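Side-chain contacts in 5-ketofructose reductase (Gluconobacter sp., PDB 7COK), which probably catalyses the NADPH-dependent reduction of 5-ketofructose to fructose, as a member of the shikimate dehydrogenase family: residues I103-D108 and V260-G265; P229-T232 and A238-L241. All coordinates share one frame; numbering follows the deposited sequence.

Interaction 1 of 2, residues I103-D108 and V260-G265; sequences IGHNTD and VEIWLG
Two methyl groups of I262 sit under the same face of the H105 imidazole, each beneath a different side of the ring. CG2 of I262 lies 3.6 Å from NE2 of H105 and 4.0 Å from the ring centroid, 29° off the normal, a CH-pi contact. CD1 of I262 is offset toward the opposite rim, 3.9 Å from ND1 of H105. Ring and isoleucine approach from opposite directions. In the isoleucine CD1 is anti to CA (chi2 167°), which keeps it close to CG2 and turns both methyls to the same ring face. The contact joins strand 101-105 of the mixed sheet to the last turns of helix 248-264, which starts beside the parallel Rossmann-type sheet and crosses to the substrate-binding domain, as in shikimate dehydrogenases. Beyond the imidazole, CD1 of I262 also meets CG2 of T107 at 4.2 Å. The hydroxyl of T107 is hydrogen-bonded to Q255 on the same helix, so this threonine meets the helix through both branches. Cut back to alanine, H105 would probably leave both I262 methyls without the ring face they pack on. I262 also rests on A96 of the neighbouring strand 94-98.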
loop_
_atom_site.group_PDB
_atom_site.type_symbol
_atom_site.label_atom_id
_atom_site.label_comp_id
_atom_site.label_asym_id
_atom_site.label_seq_id
_atom_site.Cartn_x
_atom_site.Cartn_y
_atom_site.Cartn_z
ATOM N N ILE A 103 -3.127 14.419 11.715
ATOM C CA ILE A 103 -4.336 15.039 12.259
ATOM C C ILE A 103 -5.375 13.945 12.496
ATOM O O ILE A 103 -5.806 13.285 11.553
ATOM C CB ILE A 103 -4.893 16.103 11.281
ATOM C CG1 ILE A 103 -3.791 17.093 10.907
ATOM C CG2 ILE A 103 -6.116 16.809 11.870
ATOM C CD1 ILE A 103 -3.891 17.607 9.487
ATOM N N GLY A 104 -5.750 13.753 13.758
ATOM C CA GLY A 104 -6.699 12.698 14.150
ATOM C C GLY A 104 -8.155 13.138 14.229
ATOM O O GLY A 104 -8.480 14.163 14.835
ATOM N N HIS A 105 -9.021 12.336 13.623
ATOM C CA HIS A 105 -10.473 12.561 13.626
ATOM C C HIS A 105 -11.160 11.318 14.127
ATOM O O HIS A 105 -10.628 10.215 14.050
ATOM C CB HIS A 105 -10.984 12.809 12.192
ATOM C CG HIS A 105 -10.366 13.990 11.512
ATOM N ND1 HIS A 105 -10.994 15.214 11.440
ATOM C CD2 HIS A 105 -9.184 14.126 10.863
ATOM C CE1 HIS A 105 -10.220 16.059 10.778
ATOM N NE2 HIS A 105 -9.118 15.428 10.414
ATOM N N ASN A 106 -12.372 11.505 14.661
ATOM C CA ASN A 106 -13.219 10.388 14.972
ATOM C C ASN A 106 -14.470 10.484 14.137
ATOM O O ASN A 106 -15.139 11.486 14.169
ATOM C CB ASN A 106 -13.555 10.352 16.460
ATOM C CG ASN A 106 -14.255 9.073 16.852
ATOM O OD1 ASN A 106 -15.350 8.760 16.363
ATOM N ND2 ASN A 106 -13.620 8.301 17.702
ATOM N N THR A 107 -14.732 9.454 13.351
ATOM C CA THR A 107 -15.919 9.467 12.479
ATOM C C THR A 107 -16.915 8.357 12.810
ATOM O O THR A 107 -17.873 8.139 12.063
ATOM C CB THR A 107 -15.537 9.370 10.999
ATOM O OG1 THR A 107 -14.989 8.072 10.771
ATOM C CG2 THR A 107 -14.562 10.510 10.594
ATOM N N ASP A 108 -16.704 7.672 13.933
ATOM C CA ASP A 108 -17.564 6.552 14.337
ATOM C C ASP A 108 -18.997 6.965 14.662
ATOM O O ASP A 108 -19.901 6.127 14.655
ATOM C CB ASP A 108 -16.976 5.795 15.531
ATOM C CG ASP A 108 -15.808 4.908 15.147
ATOM O OD1 ASP A 108 -15.652 4.597 13.951
ATOM O OD2 ASP A 108 -15.052 4.488 16.047
ATOM N N VAL A 260 -12.715 9.771 3.252
ATOM C CA VAL A 260 -12.066 10.119 1.992
ATOM C C VAL A 260 -12.185 11.613 1.687
ATOM O O VAL A 260 -11.253 12.198 1.127
ATOM C CB VAL A 260 -12.539 9.219 0.841
ATOM C CG1 VAL A 260 -11.922 9.640 -0.479
ATOM C CG2 VAL A 260 -12.171 7.765 1.118
ATOM N N GLU A 261 -13.302 12.236 2.077
ATOM C CA GLU A 261 -13.383 13.698 2.019
ATOM C C GLU A 261 -12.273 14.357 2.832
ATOM O O GLU A 261 -11.637 15.291 2.349
ATOM C CB GLU A 261 -14.758 14.220 2.435
ATOM C CG GLU A 261 -15.860 13.950 1.429
ATOM C CD GLU A 261 -17.237 14.318 1.958
ATOM O OE1 GLU A 261 -17.443 14.443 3.196
ATOM O OE2 GLU A 261 -18.139 14.482 1.114
ATOM N N ILE A 262 -12.027 13.842 4.032
ATOM C CA ILE A 262 -10.950 14.355 4.903
ATOM C C ILE A 262 -9.592 14.148 4.245
ATOM O O ILE A 262 -8.756 15.041 4.255
ATOM C CB ILE A 262 -11.018 13.727 6.320
ATOM C CG1 ILE A 262 -12.250 14.271 7.074
ATOM C CG2 ILE A 262 -9.747 14.005 7.134
ATOM C CD1 ILE A 262 -12.619 13.516 8.343
ATOM N N TRP A 263 -9.370 12.964 3.693
ATOM C CA TRP A 263 -8.069 12.621 3.114
ATOM C C TRP A 263 -7.731 13.305 1.803
ATOM O O TRP A 263 -6.569 13.712 1.573
ATOM C CB TRP A 263 -7.990 11.116 2.872
ATOM C CG TRP A 263 -8.021 10.283 4.108
ATOM C CD1 TRP A 263 -7.697 10.665 5.383
ATOM C CD2 TRP A 263 -8.294 8.893 4.164
ATOM N NE1 TRP A 263 -7.819 9.596 6.235
ATOM C CE2 TRP A 263 -8.167 8.489 5.509
ATOM C CE3 TRP A 263 -8.676 7.945 3.206
ATOM C CZ2 TRP A 263 -8.399 7.167 5.921
ATOM C CZ3 TRP A 263 -8.897 6.646 3.599
ATOM C CH2 TRP A 263 -8.761 6.260 4.958
ATOM N N LEU A 264 -8.727 13.400 0.921
ATOM C CA LEU A 264 -8.448 13.698 -0.490
ATOM C C LEU A 264 -9.293 14.786 -1.096
ATOM O O LEU A 264 -9.103 15.132 -2.268
ATOM C CB LEU A 264 -8.615 12.434 -1.336
ATOM C CG LEU A 264 -7.452 11.461 -1.236
ATOM C CD1 LEU A 264 -7.863 10.144 -1.859
ATOM C CD2 LEU A 264 -6.208 12.047 -1.892
ATOM N N GLY A 265 -10.245 15.316 -0.336
ATOM C CA GLY A 265 -11.135 16.357 -0.842
ATOM C C GLY A 265 -12.065 15.923 -1.966
ATOM O O GLY A 265 -12.474 16.760 -2.759
#

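Interaction 2 of 2, residues P229-T232 and A238-L241; sequences PPQT and AKAL
The flat amide of Q231 has the ammonium nitrogen of K239 off one face and past its outer rim, rather than centred over the group: NZ of K239 stands well out of the amide plane. This is a surface contact inside a beta-alpha-beta crossover of the Rossmann-type sheet, where the chain leaves strand 221-224, loops through 229-232, runs along helix 233-240 and returns as strand 245-246. The loop before the helix and the helix's last turn meet here through two long side chains that cross at about a right angle. NZ of K239 comes within 3.3 Å of the atom modelled as NE2 of Q231 and 4.1 Å of CD of Q231. The amide is probably turned over in the model, so the identity of the end atom facing the ammonium is doubtful and the nature of the polar contact stays open. The lysine gets there by leaving the helix with CG anti to the backbone N (chi1 -166°) and then bending at chi3 (68°), which swings its end round to the loop. Q231 is folded as well, at chi2. Neighbours flank the pair: D247 touches Q231, and T245 of the edge strand touches K239. The burial is slight, 56 Å² over both sides. Ahead of Q231 the loop holds a cis peptide bond before P229, and after it T232 takes the N-cap position of the helix, where its OG1 is hydrogen-bonded both to the backbone N of L235 and to OD2 of D224.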
loop_
_atom_site.group_PDB
_atom_site.type_symbol
_atom_site.label_atom_id
_atom_site.label_comp_id
_atom_site.label_asym_id
_atom_site.label_seq_id
_atom_site.Cartn_x
_atom_site.Cartn_y
_atom_site.Cartn_z
ATOM N N PRO A 229 -27.231 -8.123 9.014
ATOM C CA PRO A 229 -27.943 -7.634 7.834
ATOM C C PRO A 229 -28.280 -6.155 7.931
ATOM O O PRO A 229 -28.506 -5.665 9.029
ATOM C CB PRO A 229 -29.225 -8.469 7.822
ATOM C CG PRO A 229 -29.438 -8.896 9.247
ATOM C CD PRO A 229 -28.092 -8.925 9.913
ATOM N N PRO A 230 -28.318 -5.441 6.792
ATOM C CA PRO A 230 -28.648 -4.019 6.948
ATOM C C PRO A 230 -30.090 -3.797 7.372
ATOM O O PRO A 230 -30.372 -2.869 8.123
ATOM C CB PRO A 230 -28.361 -3.431 5.567
ATOM C CG PRO A 230 -28.383 -4.595 4.634
ATOM C CD PRO A 230 -27.907 -5.770 5.419
ATOM N N GLN A 231 -30.990 -4.661 6.914
ATOM C CA GLN A 231 -32.366 -4.647 7.381
ATOM C C GLN A 231 -32.527 -5.664 8.499
ATOM O O GLN A 231 -32.913 -6.819 8.270
ATOM C CB GLN A 231 -33.333 -4.920 6.216
ATOM C CG GLN A 231 -33.263 -3.911 5.077
ATOM C CD GLN A 231 -33.506 -2.465 5.518
ATOM O OE1 GLN A 231 -32.748 -1.562 5.155
ATOM N NE2 GLN A 231 -34.561 -2.243 6.301
ATOM N N THR A 232 -32.216 -5.207 9.716
ATOM C CA THR A 232 -32.314 -6.008 10.931
ATOM C C THR A 232 -33.787 -6.218 11.300
ATOM O O THR A 232 -34.668 -5.486 10.810
ATOM C CB THR A 232 -31.599 -5.304 12.108
ATOM O OG1 THR A 232 -32.149 -3.988 12.308
ATOM C CG2 THR A 232 -30.101 -5.198 11.829
ATOM N N ALA A 238 -39.728 -1.728 13.086
ATOM C CA ALA A 238 -39.968 -0.284 13.098
ATOM C C ALA A 238 -40.673 0.199 11.816
ATOM O O ALA A 238 -41.664 0.942 11.885
ATOM C CB ALA A 238 -38.649 0.456 13.307
ATOM N N LYS A 239 -40.144 -0.222 10.663
ATOM C CA LYS A 239 -40.737 0.119 9.367
ATOM C C LYS A 239 -42.186 -0.387 9.252
ATOM O O LYS A 239 -43.045 0.335 8.747
ATOM C CB LYS A 239 -39.877 -0.430 8.226
ATOM C CG LYS A 239 -40.203 0.143 6.847
ATOM C CD LYS A 239 -39.081 -0.127 5.864
ATOM C CE LYS A 239 -38.959 -1.604 5.549
ATOM N NZ LYS A 239 -37.594 -1.980 5.092
ATOM N N ALA A 240 -42.457 -1.592 9.757
ATOM C CA ALA A 240 -43.836 -2.137 9.791
ATOM C C ALA A 240 -44.811 -1.296 10.617
ATOM O O ALA A 240 -46.014 -1.293 10.347
ATOM C CB ALA A 240 -43.842 -3.578 10.284
ATOM N N LEU A 241 -44.290 -0.581 11.607
ATOM C CA LEU A 241 -45.081 0.338 12.420
ATOM C C LEU A 241 -45.291 1.692 11.760
ATOM O O LEU A 241 -46.068 2.498 12.238
ATOM C CB LEU A 241 -44.465 0.500 13.820
ATOM C CG LEU A 241 -44.513 -0.724 14.746
ATOM C CD1 LEU A 241 -43.840 -0.436 16.081
ATOM C CD2 LEU A 241 -45.930 -1.252 14.966
#

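The two contacts lie on opposite sides of the chain's centre, their own centres 30 Å apart and their nearest atoms about 15 Å apart. Interaction 1 is partly buried and nonpolar across its interface, joining two elements distant in sequence, a mixed-sheet strand and the end of a long helix. Interaction 2 is local and at the surface, where a loop meets the helix it leads into and long polar chains take the place of methyls and a ring. They have no helix or strand in common, yet the chain runs directly between them: strand 245-246, which K239 touches, is followed by helix 248-264, whose far end carries I262.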